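Local atomic coordinates of dual function macrocyclase-peptidase POPB (Galerina marginata, PDB entry 5N4B), a protein that cleaves a precursor peptide on the C-terminal side of prolyl residues and macrocyclises the released intermediate in amanitin toxin biosynthesis. Residues A[313-326]-A[329-343]. The protein carries 1 engineered substitution. Residues are numbered along the deposited sequence; the frame is centred on the assembly and turned at random.
Sequences ADYNIITNHGSLVY and TNLNAPQYKVITIDL
In one four-stranded antiparallel blade of the beta-propeller, the edge strand 315-321 and the two strands after it form a meander, and Y326 and T340 meet as a non-hydrogen-bonded pair across the hairpin of strands 324-329 and 337-342, the middle two of the blade. The two side chains lie alongside each other, and T340 CG2 sits over one face of the Y326 ring, a CH-pi contact 3.7 Å from the centroid and 15° off the normal. Next along, V325 and I341 exchange two backbone hydrogen bonds, and the ladder is extended by L343 N to S323 O (2.9 Å). With CG of L324 anti to the backbone N (chi1 -168°), its CD1 is carried over the neighbouring strand and rests against both T340 CB and D342 CB. At the other end of the meander, D314, which leads into strand 315-321, is bound by T329, the last residue of strand 324-329, and by N330, which opens the type II turn to A333. N330 OD1 takes the D314 amide in a nearly straight bond (2.8 Å, 171°), while D314 O accepts both T329 OG1 at 2.8 Å and, less tightly, N330 N at 3.3 Å. T329 OG1 also receives L331 N, making an ST turn, and lies over one face of the Y315 ring. Y336 OH donates to D314 OD2 at 2.7 Å on its anti side, somewhat out of the carboxylate plane. N330 CB covers the centre of one face of the Y336 ring, while the D314 carboxylate stands at its edge, nearly perpendicular to it.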
loop_
_atom_site.group_PDB
_atom_site.type_symbol
_atom_site.label_atom_id
_atom_site.label_comp_id
_atom_site.label_asym_id
_atom_site.label_seq_id
_atom_site.Cartn_x
_atom_site.Cartn_y
_atom_site.Cartn_z
ATOM N N ALA A 313 4.091 -20.127 -8.594
ATOM C CA ALA A 313 2.811 -19.456 -8.703
ATOM C C ALA A 313 2.388 -18.943 -7.332
ATOM O O ALA A 313 2.960 -19.316 -6.299
ATOM C CB ALA A 313 1.762 -20.427 -9.269
ATOM N N ASP A 314 1.366 -18.098 -7.342
ATOM C CA ASP A 314 0.742 -17.522 -6.150
ATOM C C ASP A 314 -0.367 -18.460 -5.692
ATOM O O ASP A 314 -1.189 -18.873 -6.514
ATOM C CB ASP A 314 0.156 -16.177 -6.618
ATOM C CG ASP A 314 -0.514 -15.329 -5.534
ATOM O OD1 ASP A 314 -0.881 -15.840 -4.475
ATOM O OD2 ASP A 314 -0.724 -14.109 -5.800
ATOM N N TYR A 315 -0.346 -18.861 -4.425
ATOM C CA TYR A 315 -1.398 -19.686 -3.848
ATOM C C TYR A 315 -1.846 -19.051 -2.539
ATOM O O TYR A 315 -1.020 -18.808 -1.657
ATOM C CB TYR A 315 -0.881 -21.082 -3.542
ATOM C CG TYR A 315 -0.450 -21.943 -4.695
ATOM C CD1 TYR A 315 0.856 -21.850 -5.190
ATOM C CD2 TYR A 315 -1.319 -22.861 -5.289
ATOM C CE1 TYR A 315 1.288 -22.630 -6.205
ATOM C CE2 TYR A 315 -0.883 -23.635 -6.301
ATOM C CZ TYR A 315 0.404 -23.537 -6.758
ATOM O OH TYR A 315 0.808 -24.410 -7.755
ATOM N N ASN A 316 -3.137 -18.801 -2.404
ATOM C CA ASN A 316 -3.705 -18.252 -1.187
ATOM C C ASN A 316 -4.969 -19.029 -0.826
ATOM O O ASN A 316 -5.891 -19.114 -1.640
ATOM C CB ASN A 316 -3.995 -16.754 -1.362
ATOM C CG ASN A 316 -4.358 -16.069 -0.038
ATOM O OD1 ASN A 316 -5.504 -15.785 0.197
ATOM N ND2 ASN A 316 -3.379 -15.915 0.855
ATOM N N ILE A 317 -5.049 -19.549 0.386
ATOM C CA ILE A 317 -6.199 -20.351 0.774
ATOM C C ILE A 317 -7.462 -19.506 0.889
ATOM O O ILE A 317 -7.460 -18.424 1.494
ATOM C CB ILE A 317 -5.963 -21.006 2.145
ATOM C CG1 ILE A 317 -4.706 -21.859 2.172
ATOM C CG2 ILE A 317 -7.205 -21.835 2.564
ATOM C CD1 ILE A 317 -4.675 -22.915 1.164
ATOM N N ILE A 318 -8.572 -20.023 0.395
ATOM C CA ILE A 318 -9.909 -19.451 0.614
ATOM C C ILE A 318 -10.595 -20.157 1.776
ATOM O O ILE A 318 -10.983 -19.524 2.761
ATOM C CB ILE A 318 -10.776 -19.577 -0.659
ATOM C CG1 ILE A 318 -10.112 -18.861 -1.816
ATOM C CG2 ILE A 318 -12.181 -19.054 -0.372
ATOM C CD1 ILE A 318 -10.586 -19.310 -3.163
ATOM N N THR A 319 -10.744 -21.462 1.690
ATOM C CA THR A 319 -11.384 -22.246 2.742
ATOM C C THR A 319 -11.152 -23.726 2.464
ATOM O O THR A 319 -10.468 -24.091 1.503
ATOM C CB THR A 319 -12.863 -21.909 2.862
ATOM O OG1 THR A 319 -13.294 -22.424 4.153
ATOM C CG2 THR A 319 -13.739 -22.490 1.774
ATOM N N ASN A 320 -11.788 -24.578 3.256
ATOM C CA ASN A 320 -11.769 -26.010 2.992
ATOM C C ASN A 320 -13.107 -26.563 3.423
ATOM O O ASN A 320 -13.754 -26.051 4.333
ATOM C CB ASN A 320 -10.662 -26.748 3.747
ATOM C CG ASN A 320 -10.899 -26.755 5.212
ATOM O OD1 ASN A 320 -10.845 -25.709 5.827
ATOM N ND2 ASN A 320 -11.158 -27.919 5.790
ATOM N N HIS A 321 -13.512 -27.657 2.780
ATOM C CA HIS A 321 -14.628 -28.480 3.231
ATOM C C HIS A 321 -14.044 -29.877 3.387
ATOM O O HIS A 321 -13.710 -30.540 2.400
ATOM C CB HIS A 321 -15.838 -28.404 2.281
ATOM C CG HIS A 321 -16.426 -27.032 2.175
ATOM N ND1 HIS A 321 -16.887 -26.334 3.265
ATOM C CD2 HIS A 321 -16.643 -26.237 1.100
ATOM C CE1 HIS A 321 -17.334 -25.150 2.871
ATOM N NE2 HIS A 321 -17.199 -25.066 1.563
ATOM N N GLY A 322 -13.863 -30.318 4.619
ATOM C CA GLY A 322 -13.113 -31.541 4.828
ATOM C C GLY A 322 -11.733 -31.420 4.238
ATOM O O GLY A 322 -11.062 -30.398 4.391
ATOM N N SER A 323 -11.297 -32.453 3.517
ATOM C CA SER A 323 -9.960 -32.456 2.939
ATOM C C SER A 323 -9.884 -31.752 1.573
ATOM O O SER A 323 -8.817 -31.766 0.958
ATOM C CB SER A 323 -9.446 -33.900 2.817
ATOM O OG SER A 323 -10.393 -34.677 2.145
ATOM N N LEU A 324 -10.970 -31.148 1.120
ATOM C CA LEU A 324 -10.981 -30.416 -0.150
ATOM C C LEU A 324 -10.688 -28.949 0.142
ATOM O O LEU A 324 -11.517 -28.253 0.745
ATOM C CB LEU A 324 -12.347 -30.566 -0.813
ATOM C CG LEU A 324 -12.409 -30.100 -2.277
ATOM C CD1 LEU A 324 -11.602 -31.017 -3.139
ATOM C CD2 LEU A 324 -13.863 -30.098 -2.728
ATOM N N VAL A 325 -9.530 -28.491 -0.291
ATOM C CA VAL A 325 -9.034 -27.141 0.006
ATOM C C VAL A 325 -9.238 -26.273 -1.234
ATOM O O VAL A 325 -8.799 -26.650 -2.350
ATOM C CB VAL A 325 -7.560 -27.185 0.393
ATOM C CG1 VAL A 325 -7.081 -25.833 0.769
ATOM C CG2 VAL A 325 -7.351 -28.124 1.566
ATOM N N TYR A 326 -9.874 -25.116 -1.041
ATOM C CA TYR A 326 -10.169 -24.171 -2.115
ATOM C C TYR A 326 -9.132 -23.058 -2.069
ATOM O O TYR A 326 -8.898 -22.466 -0.996
ATOM C CB TYR A 326 -11.567 -23.573 -1.900
ATOM C CG TYR A 326 -12.718 -24.513 -2.095
ATOM C CD1 TYR A 326 -12.970 -25.541 -1.190
ATOM C CD2 TYR A 326 -13.576 -24.386 -3.168
ATOM C CE1 TYR A 326 -14.051 -26.429 -1.382
ATOM C CE2 TYR A 326 -14.625 -25.245 -3.377
ATOM C CZ TYR A 326 -14.874 -26.247 -2.482
ATOM O OH TYR A 326 -15.938 -27.110 -2.612
ATOM N N THR A 329 -5.394 -18.966 -7.062
ATOM C CA THR A 329 -4.064 -19.208 -7.618
ATOM C C THR A 329 -3.943 -18.607 -8.998
ATOM O O THR A 329 -4.934 -18.452 -9.715
ATOM C CB THR A 329 -3.711 -20.717 -7.645
ATOM O OG1 THR A 329 -2.361 -20.922 -8.075
ATOM C CG2 THR A 329 -4.559 -21.442 -8.638
ATOM N N ASN A 330 -2.702 -18.307 -9.384
ATOM C CA ASN A 330 -2.382 -17.989 -10.781
ATOM C C ASN A 330 -1.593 -19.099 -11.491
ATOM O O ASN A 330 -1.029 -18.862 -12.557
ATOM C CB ASN A 330 -1.719 -16.612 -10.921
ATOM C CG ASN A 330 -0.378 -16.565 -10.298
ATOM O OD1 ASN A 330 0.139 -17.574 -9.840
ATOM N ND2 ASN A 330 0.245 -15.383 -10.307
ATOM N N LEU A 331 -1.580 -20.319 -10.913
ATOM C CA LEU A 331 -0.939 -21.468 -11.569
ATOM C C LEU A 331 -1.515 -21.682 -12.955
ATOM O O LEU A 331 -2.710 -21.979 -13.098
ATOM C CB LEU A 331 -1.153 -22.712 -10.702
ATOM C CG LEU A 331 -0.730 -24.031 -11.328
ATOM C CD1 LEU A 331 0.716 -23.995 -11.543
ATOM C CD2 LEU A 331 -1.087 -25.181 -10.418
ATOM N N ASN A 332 -0.680 -21.508 -13.960
ATOM C CA ASN A 332 -1.105 -21.678 -15.351
ATOM C C ASN A 332 -2.300 -20.810 -15.683
ATOM O O ASN A 332 -3.098 -21.125 -16.562
ATOM C CB ASN A 332 -1.434 -23.134 -15.675
ATOM C CG ASN A 332 -0.277 -24.031 -15.490
ATOM O OD1 ASN A 332 0.824 -23.697 -15.891
ATOM N ND2 ASN A 332 -0.511 -25.172 -14.848
ATOM N N ALA A 333 -2.383 -19.626 -15.055
ATOM C CA ALA A 333 -3.584 -18.783 -15.077
ATOM C C ALA A 333 -3.235 -17.373 -14.653
ATOM O O ALA A 333 -3.497 -16.964 -13.524
ATOM C CB ALA A 333 -4.674 -19.370 -14.190
ATOM N N PRO A 334 -2.643 -16.606 -15.555
ATOM C CA PRO A 334 -2.155 -15.279 -15.180
ATOM C C PRO A 334 -3.213 -14.330 -14.703
ATOM O O PRO A 334 -2.871 -13.372 -13.986
ATOM C CB PRO A 334 -1.443 -14.790 -16.434
ATOM C CG PRO A 334 -1.971 -15.579 -17.524
ATOM C CD PRO A 334 -2.306 -16.944 -16.943
ATOM N N GLN A 335 -4.502 -14.546 -15.005
ATOM C CA GLN A 335 -5.580 -13.709 -14.500
ATOM C C GLN A 335 -6.219 -14.270 -13.237
ATOM O O GLN A 335 -7.207 -13.697 -12.741
ATOM C CB GLN A 335 -6.645 -13.523 -15.576
ATOM C CG GLN A 335 -6.168 -12.791 -16.792
ATOM C CD GLN A 335 -6.233 -11.332 -16.690
ATOM O OE1 GLN A 335 -6.137 -10.734 -15.643
ATOM N NE2 GLN A 335 -6.402 -10.698 -17.858
ATOM N N TYR A 336 -5.648 -15.341 -12.689
ATOM C CA TYR A 336 -6.080 -16.022 -11.474
ATOM C C TYR A 336 -7.355 -16.838 -11.675
ATOM O O TYR A 336 -8.125 -16.628 -12.614
ATOM C CB TYR A 336 -6.160 -15.062 -10.283
ATOM C CG TYR A 336 -4.853 -14.558 -9.740
ATOM C CD1 TYR A 336 -4.138 -13.554 -10.381
ATOM C CD2 TYR A 336 -4.316 -15.092 -8.576
ATOM C CE1 TYR A 336 -2.934 -13.069 -9.851
ATOM C CE2 TYR A 336 -3.115 -14.614 -8.067
ATOM C CZ TYR A 336 -2.448 -13.610 -8.717
ATOM O OH TYR A 336 -1.232 -13.084 -8.249
ATOM N N LYS A 337 -7.582 -17.751 -10.737
ATOM C CA LYS A 337 -8.690 -18.712 -10.768
ATOM C C LYS A 337 -8.795 -19.346 -9.391
ATOM O O LYS A 337 -7.960 -19.108 -8.530
ATOM C CB LYS A 337 -8.493 -19.789 -11.840
ATOM C CG LYS A 337 -7.300 -20.685 -11.608
ATOM C CD LYS A 337 -7.176 -21.767 -12.638
ATOM C CE LYS A 337 -5.916 -22.580 -12.470
ATOM N NZ LYS A 337 -5.916 -23.711 -13.484
ATOM N N VAL A 338 -9.832 -20.132 -9.172
ATOM C CA VAL A 338 -9.969 -20.917 -7.945
ATOM C C VAL A 338 -9.805 -22.373 -8.300
ATOM O O VAL A 338 -10.535 -22.881 -9.176
ATOM C CB VAL A 338 -11.315 -20.712 -7.231
ATOM C CG1 VAL A 338 -11.382 -21.569 -5.969
ATOM C CG2 VAL A 338 -11.572 -19.256 -6.909
ATOM N N ILE A 339 -8.905 -23.050 -7.596
ATOM C CA ILE A 339 -8.732 -24.480 -7.705
ATOM C C ILE A 339 -9.165 -25.140 -6.399
ATOM O O ILE A 339 -9.288 -24.512 -5.341
ATOM C CB ILE A 339 -7.279 -24.891 -8.057
ATOM C CG1 ILE A 339 -6.337 -24.425 -6.944
ATOM C CG2 ILE A 339 -6.856 -24.346 -9.406
ATOM C CD1 ILE A 339 -4.930 -25.033 -7.079
ATOM N N THR A 340 -9.394 -26.451 -6.474
ATOM C CA THR A 340 -9.433 -27.298 -5.299
ATOM C C THR A 340 -8.258 -28.263 -5.340
ATOM O O THR A 340 -7.909 -28.787 -6.401
ATOM C CB THR A 340 -10.751 -28.065 -5.201
ATOM O OG1 THR A 340 -10.954 -28.901 -6.371
ATOM C CG2 THR A 340 -11.939 -27.108 -5.004
ATOM N N ILE A 341 -7.671 -28.519 -4.159
ATOM C CA ILE A 341 -6.642 -29.552 -3.953
ATOM C C ILE A 341 -7.249 -30.491 -2.923
ATOM O O ILE A 341 -7.574 -30.074 -1.800
ATOM C CB ILE A 341 -5.291 -28.976 -3.496
ATOM C CG1 ILE A 341 -4.684 -28.009 -4.542
ATOM C CG2 ILE A 341 -4.296 -30.128 -3.216
ATOM C CD1 ILE A 341 -3.333 -27.406 -4.220
ATOM N N ASP A 342 -7.449 -31.748 -3.313
ATOM C CA ASP A 342 -8.057 -32.758 -2.462
ATOM C C ASP A 342 -6.950 -33.521 -1.728
ATOM O O ASP A 342 -6.177 -34.270 -2.339
ATOM C CB ASP A 342 -8.927 -33.687 -3.311
ATOM C CG ASP A 342 -9.694 -34.656 -2.504
ATOM O OD1 ASP A 342 -9.309 -34.940 -1.353
ATOM O OD2 ASP A 342 -10.744 -35.134 -2.987
ATOM N N LEU A 343 -6.807 -33.246 -0.443
ATOM C CA LEU A 343 -5.738 -33.819 0.357
ATOM C C LEU A 343 -6.056 -35.215 0.854
ATOM O O LEU A 343 -5.218 -35.799 1.551
ATOM C CB LEU A 343 -5.478 -32.881 1.543
ATOM C CG LEU A 343 -4.973 -31.475 1.176
ATOM C CD1 LEU A 343 -4.757 -30.644 2.448
ATOM C CD2 LEU A 343 -3.715 -31.537 0.360
#